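Local structure of response regulator (Xanthomonas campestris pv. campestris, 3QYY) at residues S75-L80 / D84-W89; V33-A36 / G40-F43; V47-N52 / R154-G159; K108-L113 / R161-D166. The protein probably makes the second messenger cyclic di-GMP from GTP through its GGDEF diguanylate cyclase domain, which here holds bound cyclic di-GMP. One frame throughout, in Å; residues are numbered along the deposited sequence.

Contact 1 of 4, residues S75-L80 / D84-W89. With C2E (9,9'-[(2R,3R,3aS,5S,7aR,9R,10R,10aS,12S,14aR)-3,5,10,12-tetrahydroxy-5,12-dioxidooctahydro-2H,7H-difuro[3,2-d:3',2'-j][1,3,7,9,2,8]tetraoxadiphosphacyclododecine-2,9-diyl]bis(2-amino-1,9-dihydro-6H-purin-6-one)), chain C.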
# COMPACT_ATOMS: atom_id res chain seq x y z
N SER B 75 -20.33 1.74 -8.57
CA SER B 75 -20.64 0.71 -9.54
C SER B 75 -20.79 -0.67 -8.90
O SER B 75 -21.57 -1.50 -9.36
CB SER B 75 -19.56 0.66 -10.63
OG SER B 75 -18.27 0.42 -10.08
N ALA B 76 -20.05 -0.91 -7.82
CA ALA B 76 -20.13 -2.18 -7.11
C ALA B 76 -21.53 -2.35 -6.53
O ALA B 76 -22.16 -3.39 -6.69
CB ALA B 76 -19.09 -2.23 -6.00
N TYR B 77 -22.01 -1.31 -5.85
CA TYR B 77 -23.35 -1.35 -5.25
C TYR B 77 -24.40 -1.59 -6.34
O TYR B 77 -25.54 -1.94 -6.04
CB TYR B 77 -23.65 -0.04 -4.52
CG TYR B 77 -23.07 0.03 -3.12
CD1 TYR B 77 -23.42 -0.90 -2.15
CD2 TYR B 77 -22.19 1.05 -2.76
CE1 TYR B 77 -22.91 -0.83 -0.86
CE2 TYR B 77 -21.67 1.14 -1.47
CZ TYR B 77 -22.04 0.20 -0.52
OH TYR B 77 -21.54 0.28 0.76
N GLY B 78 -24.00 -1.41 -7.59
CA GLY B 78 -24.91 -1.61 -8.70
C GLY B 78 -25.20 -3.06 -9.03
O GLY B 78 -26.15 -3.36 -9.76
N TRP B 79 -24.40 -3.98 -8.51
CA TRP B 79 -24.63 -5.40 -8.77
C TRP B 79 -24.63 -6.25 -7.50
O TRP B 79 -25.13 -7.38 -7.50
CB TRP B 79 -23.59 -5.96 -9.77
CG TRP B 79 -22.15 -5.87 -9.35
CD1 TRP B 79 -21.24 -4.91 -9.72
CD2 TRP B 79 -21.42 -6.80 -8.53
NE1 TRP B 79 -20.00 -5.20 -9.20
CE2 TRP B 79 -20.08 -6.35 -8.46
CE3 TRP B 79 -21.78 -7.97 -7.85
CZ2 TRP B 79 -19.10 -7.04 -7.74
CZ3 TRP B 79 -20.80 -8.66 -7.13
CH2 TRP B 79 -19.47 -8.18 -7.08
N LEU B 80 -24.07 -5.72 -6.42
CA LEU B 80 -24.02 -6.45 -5.16
C LEU B 80 -25.40 -6.82 -4.67
O LEU B 80 -26.36 -6.07 -4.84
CB LEU B 80 -23.30 -5.61 -4.10
CG LEU B 80 -21.78 -5.49 -4.25
CD1 LEU B 80 -21.24 -4.51 -3.21
CD2 LEU B 80 -21.14 -6.86 -4.08
N ASP B 84 -24.71 -8.96 0.30
CA ASP B 84 -23.31 -8.84 -0.07
C ASP B 84 -22.77 -7.51 0.46
O ASP B 84 -23.53 -6.71 1.00
CB ASP B 84 -23.17 -8.90 -1.59
CG ASP B 84 -23.74 -10.19 -2.18
OD1 ASP B 84 -23.98 -10.23 -3.40
OD2 ASP B 84 -23.94 -11.17 -1.42
N TRP B 85 -21.48 -7.28 0.31
CA TRP B 85 -20.92 -6.03 0.81
C TRP B 85 -19.59 -5.65 0.19
O TRP B 85 -18.89 -6.50 -0.36
CB TRP B 85 -20.77 -6.08 2.33
CG TRP B 85 -19.97 -7.25 2.84
CD1 TRP B 85 -20.45 -8.46 3.25
CD2 TRP B 85 -18.54 -7.31 2.99
NE1 TRP B 85 -19.41 -9.27 3.65
CE2 TRP B 85 -18.23 -8.59 3.50
CE3 TRP B 85 -17.50 -6.41 2.74
CZ2 TRP B 85 -16.91 -8.99 3.78
CZ3 TRP B 85 -16.18 -6.81 3.01
CH2 TRP B 85 -15.91 -8.09 3.52
N ILE B 86 -19.27 -4.36 0.28
CA ILE B 86 -17.99 -3.87 -0.22
C ILE B 86 -17.42 -2.95 0.85
O ILE B 86 -18.12 -2.10 1.41
CB ILE B 86 -18.13 -3.12 -1.56
CG1 ILE B 86 -16.75 -2.60 -2.00
CG2 ILE B 86 -19.14 -1.97 -1.43
CD1 ILE B 86 -16.70 -2.11 -3.45
N GLY B 87 -16.15 -3.16 1.17
CA GLY B 87 -15.50 -2.34 2.17
C GLY B 87 -14.17 -1.82 1.67
O GLY B 87 -13.58 -2.38 0.75
N ARG B 88 -13.69 -0.75 2.30
CA ARG B 88 -12.42 -0.16 1.94
C ARG B 88 -11.44 -0.51 3.06
O ARG B 88 -11.58 -0.05 4.19
CB ARG B 88 -12.56 1.36 1.81
CG ARG B 88 -11.33 2.07 1.26
CD ARG B 88 -11.55 3.57 1.17
NE ARG B 88 -10.36 4.25 0.66
CZ ARG B 88 -10.21 5.57 0.61
NH1 ARG B 88 -11.18 6.37 1.03
NH2 ARG B 88 -9.08 6.08 0.14
N TRP B 89 -10.46 -1.35 2.75
CA TRP B 89 -9.47 -1.76 3.74
C TRP B 89 -8.68 -0.51 4.12
O TRP B 89 -8.32 -0.30 5.29
CB TRP B 89 -8.54 -2.81 3.14
CG TRP B 89 -7.75 -3.60 4.14
CD1 TRP B 89 -6.39 -3.68 4.23
CD2 TRP B 89 -8.28 -4.49 5.14
NE1 TRP B 89 -6.04 -4.57 5.22
CE2 TRP B 89 -7.17 -5.08 5.79
CE3 TRP B 89 -9.57 -4.84 5.54
CZ2 TRP B 89 -7.32 -6.01 6.83
CZ3 TRP B 89 -9.72 -5.77 6.58
CH2 TRP B 89 -8.60 -6.34 7.21
P1 C2E C . -2.52 -4.05 5.97
O2P C2E C . -2.82 -3.41 7.30
O1P C2E C . -3.38 -5.23 5.60
O5' C2E C . -2.67 -3.02 4.78
C5' C2E C . -2.44 -3.44 3.42
C4' C2E C . -2.64 -2.21 2.54
O4' C2E C . -3.89 -1.57 2.66
C3' C2E C . -1.60 -1.13 2.84
O3' C2E C . -0.37 -1.40 2.16
C2' C2E C . -2.32 0.10 2.39
O2' C2E C . -2.03 0.31 1.00
C1' C2E C . -3.81 -0.15 2.60
N9 C2E C . -4.25 0.44 3.89
C8 C2E C . -4.65 -0.24 4.99
N7 C2E C . -5.00 0.60 5.99
C5 C2E C . -4.85 1.84 5.54
C6 C2E C . -5.05 3.20 6.08
O6 C2E C . -5.48 3.37 7.25
N1 C2E C . -4.77 4.27 5.28
C2 C2E C . -4.31 4.12 4.01
N2 C2E C . -4.05 5.22 3.28
N3 C2E C . -4.09 2.88 3.45
C4 C2E C . -4.34 1.73 4.15
P11 C2E C . 0.93 -0.92 2.97
O21 C2E C . 0.82 0.54 3.29
O11 C2E C . 2.07 -1.24 2.07
O5A C2E C . 1.07 -1.75 4.31
C5A C2E C . 1.21 -3.16 4.21
C4A C2E C . 1.29 -3.77 5.58
O4A C2E C . 2.32 -3.19 6.42
C3A C2E C . -0.00 -3.65 6.38
O3A C2E C . -0.99 -4.62 5.99
C2A C2E C . 0.52 -3.85 7.78
O2A C2E C . 0.54 -5.26 8.06
C1A C2E C . 1.91 -3.25 7.79
N91 C2E C . 1.89 -1.92 8.46
C81 C2E C . 1.67 -0.70 7.91
N71 C2E C . 1.73 0.27 8.85
C51 C2E C . 2.00 -0.33 10.02
C61 C2E C . 2.20 0.10 11.44
O61 C2E C . 2.14 1.29 11.77
N11 C2E C . 2.46 -0.86 12.37
C21 C2E C . 2.54 -2.19 12.05
N21 C2E C . 2.80 -3.09 13.03
N31 C2E C . 2.37 -2.64 10.77
C41 C2E C . 2.10 -1.76 9.74
O HOH W 1 -21.21 -2.52 1.70

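Contact 2 of 4, residues V33-A36 / G40-F43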
# COMPACT_ATOMS: atom_id res chain seq x y z
N VAL B 33 -18.86 -15.10 7.65
CA VAL B 33 -18.33 -16.43 7.92
C VAL B 33 -19.25 -17.18 8.88
O VAL B 33 -19.48 -18.38 8.74
CB VAL B 33 -16.91 -16.37 8.53
CG1 VAL B 33 -16.47 -17.75 8.98
CG2 VAL B 33 -15.94 -15.82 7.49
N THR B 34 -19.79 -16.45 9.86
CA THR B 34 -20.69 -17.05 10.84
C THR B 34 -21.95 -17.55 10.13
O THR B 34 -22.38 -18.68 10.34
CB THR B 34 -21.11 -16.03 11.91
OG1 THR B 34 -19.95 -15.61 12.65
CG2 THR B 34 -22.12 -16.64 12.87
N ALA B 35 -22.51 -16.70 9.28
CA ALA B 35 -23.71 -17.06 8.53
C ALA B 35 -23.44 -18.27 7.64
O ALA B 35 -24.31 -19.12 7.45
CB ALA B 35 -24.17 -15.88 7.69
N ALA B 36 -22.23 -18.35 7.10
CA ALA B 36 -21.85 -19.46 6.23
C ALA B 36 -21.70 -20.75 7.03
O ALA B 36 -22.18 -21.81 6.62
CB ALA B 36 -20.55 -19.14 5.51
N GLY B 40 -25.42 -21.79 6.74
CA GLY B 40 -25.10 -22.66 5.63
C GLY B 40 -25.05 -22.08 4.23
O GLY B 40 -24.86 -22.82 3.28
N TRP B 41 -25.22 -20.77 4.07
CA TRP B 41 -25.15 -20.23 2.72
C TRP B 41 -23.72 -20.02 2.26
O TRP B 41 -22.79 -19.93 3.07
CB TRP B 41 -25.97 -18.94 2.58
CG TRP B 41 -25.69 -17.85 3.55
CD1 TRP B 41 -24.46 -17.45 4.01
CD2 TRP B 41 -26.64 -16.93 4.11
NE1 TRP B 41 -24.60 -16.34 4.81
CE2 TRP B 41 -25.92 -16.00 4.88
CE3 TRP B 41 -28.03 -16.81 4.01
CZ2 TRP B 41 -26.55 -14.95 5.57
CZ3 TRP B 41 -28.66 -15.76 4.70
CH2 TRP B 41 -27.91 -14.85 5.46
N PRO B 42 -23.51 -19.95 0.94
CA PRO B 42 -22.17 -19.76 0.36
C PRO B 42 -21.60 -18.37 0.58
O PRO B 42 -22.35 -17.39 0.69
CB PRO B 42 -22.40 -20.05 -1.11
CG PRO B 42 -23.76 -19.46 -1.33
CD PRO B 42 -24.53 -19.98 -0.13
N PHE B 43 -20.28 -18.28 0.66
CA PHE B 43 -19.63 -17.00 0.83
C PHE B 43 -18.27 -16.99 0.15
O PHE B 43 -17.46 -17.90 0.32
CB PHE B 43 -19.45 -16.64 2.31
CG PHE B 43 -18.82 -15.29 2.52
CD1 PHE B 43 -17.59 -15.18 3.17
CD2 PHE B 43 -19.42 -14.14 2.02
CE1 PHE B 43 -16.97 -13.93 3.33
CE2 PHE B 43 -18.81 -12.89 2.16
CZ PHE B 43 -17.58 -12.79 2.82

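Contact 3 of 4, residues V47-N52 / R154-G159. With MG (magnesium ion), chain I.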
# COMPACT_ATOMS: atom_id res chain seq x y z
N VAL B 47 -10.27 -9.79 -2.35
CA VAL B 47 -9.38 -8.72 -1.89
C VAL B 47 -8.93 -8.05 -3.18
O VAL B 47 -8.38 -8.73 -4.07
CB VAL B 47 -8.16 -9.26 -1.13
CG1 VAL B 47 -7.11 -8.15 -0.95
CG2 VAL B 47 -8.59 -9.78 0.24
N LEU B 48 -9.16 -6.75 -3.30
CA LEU B 48 -8.78 -6.00 -4.50
C LEU B 48 -7.81 -4.87 -4.20
O LEU B 48 -7.91 -4.20 -3.18
CB LEU B 48 -10.03 -5.41 -5.15
CG LEU B 48 -11.31 -6.25 -5.21
CD1 LEU B 48 -12.37 -5.48 -5.97
CD2 LEU B 48 -11.05 -7.57 -5.88
N ASP B 49 -6.88 -4.64 -5.12
CA ASP B 49 -5.91 -3.56 -4.99
C ASP B 49 -5.75 -2.92 -6.36
O ASP B 49 -5.46 -3.60 -7.34
CB ASP B 49 -4.56 -4.10 -4.50
CG ASP B 49 -3.54 -3.00 -4.25
OD1 ASP B 49 -2.36 -3.19 -4.59
OD2 ASP B 49 -3.93 -1.95 -3.69
N MET B 50 -5.95 -1.60 -6.43
CA MET B 50 -5.82 -0.90 -7.70
C MET B 50 -4.37 -0.90 -8.18
O MET B 50 -3.43 -0.91 -7.37
CB MET B 50 -6.33 0.53 -7.58
CG MET B 50 -7.84 0.63 -7.35
SD MET B 50 -8.46 2.29 -7.65
CE MET B 50 -8.51 2.31 -9.45
N ASP B 51 -4.19 -0.87 -9.50
CA ASP B 51 -2.87 -0.88 -10.13
C ASP B 51 -2.45 0.49 -10.68
O ASP B 51 -1.26 0.79 -10.73
CB ASP B 51 -2.85 -1.84 -11.32
CG ASP B 51 -3.05 -3.29 -10.94
OD1 ASP B 51 -3.34 -4.10 -11.85
OD2 ASP B 51 -2.90 -3.64 -9.74
N ASN B 52 -3.42 1.31 -11.07
CA ASN B 52 -3.09 2.59 -11.71
C ASN B 52 -3.73 3.87 -11.20
O ASN B 52 -3.98 4.79 -11.99
CB ASN B 52 -3.41 2.46 -13.20
CG ASN B 52 -4.91 2.35 -13.46
OD1 ASN B 52 -5.66 1.83 -12.62
ND2 ASN B 52 -5.35 2.82 -14.62
N ARG B 154 -0.65 -12.68 -5.73
CA ARG B 154 -0.19 -13.46 -6.86
C ARG B 154 -0.65 -12.78 -8.14
O ARG B 154 0.08 -12.74 -9.13
CB ARG B 154 -0.73 -14.89 -6.81
CG ARG B 154 -0.03 -15.76 -5.78
CD ARG B 154 -0.05 -17.23 -6.19
NE ARG B 154 -1.40 -17.79 -6.22
CZ ARG B 154 -2.16 -17.95 -5.14
NH1 ARG B 154 -1.71 -17.59 -3.94
NH2 ARG B 154 -3.38 -18.47 -5.26
N ALA B 155 -1.86 -12.24 -8.13
CA ALA B 155 -2.40 -11.54 -9.29
C ALA B 155 -1.56 -10.30 -9.56
O ALA B 155 -1.18 -10.02 -10.70
CB ALA B 155 -3.85 -11.16 -9.05
N LYS B 156 -1.28 -9.55 -8.50
CA LYS B 156 -0.50 -8.32 -8.59
C LYS B 156 0.88 -8.54 -9.22
O LYS B 156 1.27 -7.83 -10.14
CB LYS B 156 -0.34 -7.71 -7.20
CG LYS B 156 0.61 -6.51 -7.15
CD LYS B 156 0.01 -5.27 -7.79
CE LYS B 156 -1.08 -4.66 -6.92
NZ LYS B 156 -1.53 -3.32 -7.42
N PHE B 157 1.60 -9.54 -8.72
CA PHE B 157 2.94 -9.82 -9.23
C PHE B 157 2.99 -10.59 -10.55
O PHE B 157 4.07 -10.84 -11.08
CB PHE B 157 3.76 -10.56 -8.17
CG PHE B 157 4.35 -9.65 -7.13
CD1 PHE B 157 3.53 -8.98 -6.23
CD2 PHE B 157 5.72 -9.43 -7.09
CE1 PHE B 157 4.07 -8.11 -5.29
CE2 PHE B 157 6.28 -8.56 -6.15
CZ PHE B 157 5.45 -7.89 -5.25
N SER B 158 1.83 -10.95 -11.08
CA SER B 158 1.79 -11.66 -12.35
C SER B 158 1.40 -10.68 -13.46
O SER B 158 1.15 -11.08 -14.60
CB SER B 158 0.78 -12.82 -12.30
OG SER B 158 -0.54 -12.34 -12.17
N GLY B 159 1.35 -9.40 -13.12
CA GLY B 159 1.00 -8.40 -14.12
C GLY B 159 -0.22 -7.57 -13.78
O GLY B 159 -0.48 -6.55 -14.43
MG MG I . -2.80 -0.37 -3.03
O HOH W 2 -0.94 -1.61 -2.95
O HOH W 3 -2.20 0.14 -5.09
O HOH W 4 -1.61 -3.63 -13.92
O HOH W 5 -3.27 -1.07 -1.18

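Contact 4 of 4, residues K108-L113 / R161-D166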
# COMPACT_ATOMS: atom_id res chain seq x y z
N LYS B 108 -19.44 -12.48 -11.90
CA LYS B 108 -19.99 -11.14 -11.70
C LYS B 108 -18.85 -10.14 -11.47
O LYS B 108 -18.88 -9.02 -11.98
CB LYS B 108 -20.92 -11.14 -10.49
CG LYS B 108 -21.81 -9.91 -10.39
CD LYS B 108 -23.08 -10.07 -11.22
CE LYS B 108 -23.97 -11.16 -10.65
NZ LYS B 108 -25.26 -11.28 -11.38
N LEU B 109 -17.84 -10.56 -10.71
CA LEU B 109 -16.71 -9.70 -10.41
C LEU B 109 -15.89 -9.36 -11.65
O LEU B 109 -15.58 -8.20 -11.91
CB LEU B 109 -15.80 -10.35 -9.37
CG LEU B 109 -14.73 -9.42 -8.80
CD1 LEU B 109 -15.18 -8.90 -7.44
CD2 LEU B 109 -13.41 -10.16 -8.67
N ASN B 110 -15.54 -10.38 -12.43
CA ASN B 110 -14.75 -10.17 -13.65
C ASN B 110 -15.49 -9.31 -14.66
O ASN B 110 -14.88 -8.49 -15.35
CB ASN B 110 -14.39 -11.51 -14.29
CG ASN B 110 -13.36 -12.29 -13.49
OD1 ASN B 110 -13.65 -12.77 -12.40
ND2 ASN B 110 -12.15 -12.41 -14.03
N GLN B 111 -16.80 -9.49 -14.74
CA GLN B 111 -17.62 -8.72 -15.67
C GLN B 111 -17.59 -7.25 -15.25
O GLN B 111 -17.55 -6.35 -16.09
CB GLN B 111 -19.05 -9.26 -15.65
CG GLN B 111 -20.04 -8.53 -16.55
CD GLN B 111 -20.60 -7.27 -15.92
OE1 GLN B 111 -21.23 -7.32 -14.86
NE2 GLN B 111 -20.36 -6.13 -16.56
N TRP B 112 -17.60 -7.02 -13.94
CA TRP B 112 -17.57 -5.68 -13.39
C TRP B 112 -16.22 -5.00 -13.62
O TRP B 112 -16.16 -3.83 -13.97
CB TRP B 112 -17.89 -5.74 -11.90
CG TRP B 112 -17.65 -4.46 -11.15
CD1 TRP B 112 -18.21 -3.24 -11.41
CD2 TRP B 112 -16.82 -4.29 -10.00
NE1 TRP B 112 -17.78 -2.32 -10.48
CE2 TRP B 112 -16.93 -2.94 -9.60
CE3 TRP B 112 -16.00 -5.15 -9.26
CZ2 TRP B 112 -16.24 -2.43 -8.50
CZ3 TRP B 112 -15.32 -4.64 -8.15
CH2 TRP B 112 -15.45 -3.29 -7.79
N LEU B 113 -15.14 -5.76 -13.41
CA LEU B 113 -13.79 -5.23 -13.58
C LEU B 113 -13.49 -4.97 -15.05
O LEU B 113 -12.71 -4.07 -15.39
CB LEU B 113 -12.76 -6.21 -13.00
CG LEU B 113 -12.83 -6.40 -11.48
CD1 LEU B 113 -11.83 -7.48 -11.06
CD2 LEU B 113 -12.53 -5.08 -10.78
N ARG B 161 -4.30 -6.53 -13.28
CA ARG B 161 -5.46 -6.56 -14.16
C ARG B 161 -6.00 -7.97 -14.33
O ARG B 161 -6.31 -8.40 -15.45
CB ARG B 161 -5.12 -5.97 -15.53
CG ARG B 161 -4.58 -4.55 -15.49
CD ARG B 161 -4.86 -3.82 -16.79
NE ARG B 161 -4.34 -4.52 -17.96
CZ ARG B 161 -4.58 -4.16 -19.22
NH1 ARG B 161 -4.07 -4.85 -20.22
NH2 ARG B 161 -5.34 -3.10 -19.47
N ARG B 162 -6.12 -8.70 -13.23
CA ARG B 162 -6.61 -10.07 -13.27
C ARG B 162 -7.04 -10.56 -11.89
O ARG B 162 -6.72 -9.95 -10.87
CB ARG B 162 -5.52 -10.99 -13.81
CG ARG B 162 -4.26 -10.98 -12.97
CD ARG B 162 -3.13 -11.75 -13.65
NE ARG B 162 -3.42 -13.17 -13.76
CZ ARG B 162 -2.59 -14.06 -14.32
NH1 ARG B 162 -2.93 -15.34 -14.38
NH2 ARG B 162 -1.43 -13.65 -14.82
N LEU B 163 -7.76 -11.67 -11.88
CA LEU B 163 -8.24 -12.29 -10.65
C LEU B 163 -7.63 -13.67 -10.48
O LEU B 163 -7.71 -14.50 -11.39
CB LEU B 163 -9.76 -12.42 -10.67
CG LEU B 163 -10.36 -13.39 -9.63
CD1 LEU B 163 -10.20 -12.83 -8.23
CD2 LEU B 163 -11.83 -13.62 -9.94
N VAL B 164 -7.00 -13.91 -9.34
CA VAL B 164 -6.41 -15.21 -9.03
C VAL B 164 -7.17 -15.79 -7.85
O VAL B 164 -7.46 -15.09 -6.89
CB VAL B 164 -4.92 -15.07 -8.65
CG1 VAL B 164 -4.39 -16.39 -8.12
CG2 VAL B 164 -4.11 -14.62 -9.86
N ARG B 165 -7.51 -17.08 -7.93
CA ARG B 165 -8.26 -17.74 -6.86
C ARG B 165 -7.35 -18.56 -5.95
O ARG B 165 -6.35 -19.12 -6.39
CB ARG B 165 -9.34 -18.66 -7.45
CG ARG B 165 -8.78 -19.80 -8.29
CD ARG B 165 -9.82 -20.88 -8.58
NE ARG B 165 -10.99 -20.38 -9.31
CZ ARG B 165 -11.91 -21.17 -9.86
NH1 ARG B 165 -11.80 -22.48 -9.77
NH2 ARG B 165 -12.95 -20.64 -10.50
N ASP B 166 -7.72 -18.65 -4.67
CA ASP B 166 -6.95 -19.41 -3.70
C ASP B 166 -7.01 -20.90 -4.04
O ASP B 166 -8.01 -21.31 -4.67
CB ASP B 166 -7.52 -19.18 -2.30
CG ASP B 166 -6.95 -20.15 -1.27
OD1 ASP B 166 -5.72 -20.17 -1.08
OD2 ASP B 166 -7.74 -20.88 -0.64

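Contact 1 of 4, residues S75-L80 / D84-W89
Ile86 carries CG1 anti to its backbone N (chi1 179°), and its extended chain brings CD1 to Ala76 while the CG2 branch turns to Tyr77 and Leu80. Tyr77, with CG beside its own N (chi1 -82°), lays its ring across that branch: CG2 sits over one face, 4.0 Å from the centroid of the Tyr77 ring and 22° off the normal, a CH-pi contact displaced toward the phenol end. Leu80 comes at about a right angle to Ile86, its CD1 3.7 Å from Ile86 CG2, while its other methyl, CD2, rests on Asp84 CB at 3.8 Å. The pair Ala76 CB and Ile86 CD1, at 3.5 Å, is tighter than usual. No direct hydrogen bond joins the segments; one water, donating to Tyr77 OH and accepting from Ile86 N, links them instead, and the hydroxyl also meets Glu18 O. This seats the end of helix 62-77 on the edge strand 85-90, the first arm of the beta hairpin whose turn bears the GGDEF signature, Gly90 to Phe94. Further along that strand Trp89, stacked on Tyr145, gives an in-plane, nearly straight N-H bond from NE1 to O1P of cyclic di-GMP at 2.8 Å. Arg88, paired with Asp14 through NH1, sends NH2 to another cyclic di-GMP.

Contact 2 of 4, residues V33-A36 / G40-F43
Trp41 folds its indole back against Ala35, in the turn where helix 22-38 of the GGDEF domain ends and the chain heads for strand 44-50. Gly40 is the residue that breaks the helix. Its positive phi is a backbone shape that suits glycine, and its N-H is shared weakly between Ala35 O at 3.0 Å and Ala36 O at 3.2 Å, both well bent. The indole swings under this helix end because Trp41 CG stands between its backbone N and carbonyl carbon (chi1 53°). Ala35 O then lies over one face of the ring system, while Ala35 CB comes near NE1, CE2 and CZ2. That approach is shorter than a real contact should be, and its exact closeness is doubtful in the model. Ala36, next along the helix, faces the main chain rather than the ring: its CA makes a CA-H...O contact of 3.3 Å with Trp41 O. Phe43 goes another way. With CG anti to its N, its ring runs into the domain and packs on Leu144 of helix 141-157, whereas the Trp41 indole stays at the partly exposed surface. His99 meets both aromatic rings, the indole at a plane angle of about 60° and the phenyl at about 35°. Between Ala36 and Phe43 the touch is slight, made by Ala36 CB and Phe43 CB at 4.2 Å.

Contact 3 of 4, residues V47-N52 / R154-G159
One ammonium group, Lys156 NZ, is held by oxygens of three consecutive residues. Its shortest bond goes to Asp51 OD2 at 2.7 Å, a salt bridge reached from the anti side of the carboxylate and 19° out of its plane. The second salt bridge, to Asp49 OD1 at 3.0 Å, is weak as a hydrogen bond, and so is the bond from NZ to Met50 O at 3.1 Å. The lysine chain starts with CG anti to N but bends at chi2 and chi3 (72° and 73°), curling from the last turn of helix 141-157 down to the end of strand 44-50. Asp51 OD2 is also hydrogen-bonded to Ser129 OG, and its OD1 takes a hydrogen from water 4, which donates to Gly159 O as well. Gly159, with positive phi, closes the helix as C-prime of a Schellman motif. Asp49 splits its two oxygens between partners: OD1 faces the lysine, whereas OD2 binds magnesium at 2.0 Å. Waters 2 and 3 on the metal donate back to Asp49 OD1 and Met50 O respectively, so Lys156 touches the same oxygens as the metal's water shell and probably offsets some of the negative charge gathered there. Asp92 adds its OD2 to the coordination, joining the strand aspartate and the GGDEF-turn aspartate in the magnesium site of a diguanylate cyclase active centre.

Contact 4 of 4, residues K108-L113 / R161-D166
Leu163 projects from strand 162-165, an outer strand of the GGDEF domain's mixed sheet, into the underside of helix 102-116, a plain helix-on-sheet packing. The snug part is leucine on leucine. Leu109 and Leu163 cross at about a right angle, so branch ends meet instead of chains lying alongside each other, and the nearest methyls are Leu109 CD2 and Leu163 CD2 at 4.0 Å. Both residues also rest on Phe46 of strand 44-50, and Leu163 reaches Ala130 and Ser132 of strand 128-134, so this corner is closed by three strands and a helix. The looser part begins one residue along the helix. Asn110 keeps CG beside its backbone N (chi1 -71°), and the end of this partly exposed side chain comes near Leu163 CD2, though which way round its amide sits is uncertain. Beyond it the arginines at and near the strand turn to the outside. Arg161, just before the strand, leads its guanidinium away to a salt bridge with Glu117, and Arg165 has a long, weak ion pair with Glu102. Val164, next to Leu163 in the strand, points to the other side of the sheet, where it packs on helix 141-157. Only 138 Å² is buried here, both sides summed, and no hydrogen bond joins helix and strand. Within the snug part, Leu109 holds an unstaggered chi2 of 100°, with its CD2 also 4.2 Å from Leu163 CD1.

Contact 2 is the surface one, a helix end and its turn about 17 Å from the centre of the chain; the other three are partly buried and reach the same sheet. Contacts 1 and 4 are largely apolar helix-on-strand packing at the two outer strands, and they meet each other through Ser75 and Trp112, whose OG and NE1 probably hydrogen-bond, and through Trp79 on Trp112. Contact 3 differs, being made of charges beside magnesium on a central strand. It joins contact 4 where Asp51 OD1 meets Arg161 N, helix 141-157 and strand 162-165 following each other in the chain. Contact 2 touches contact 1 where Phe43 packs on Trp85.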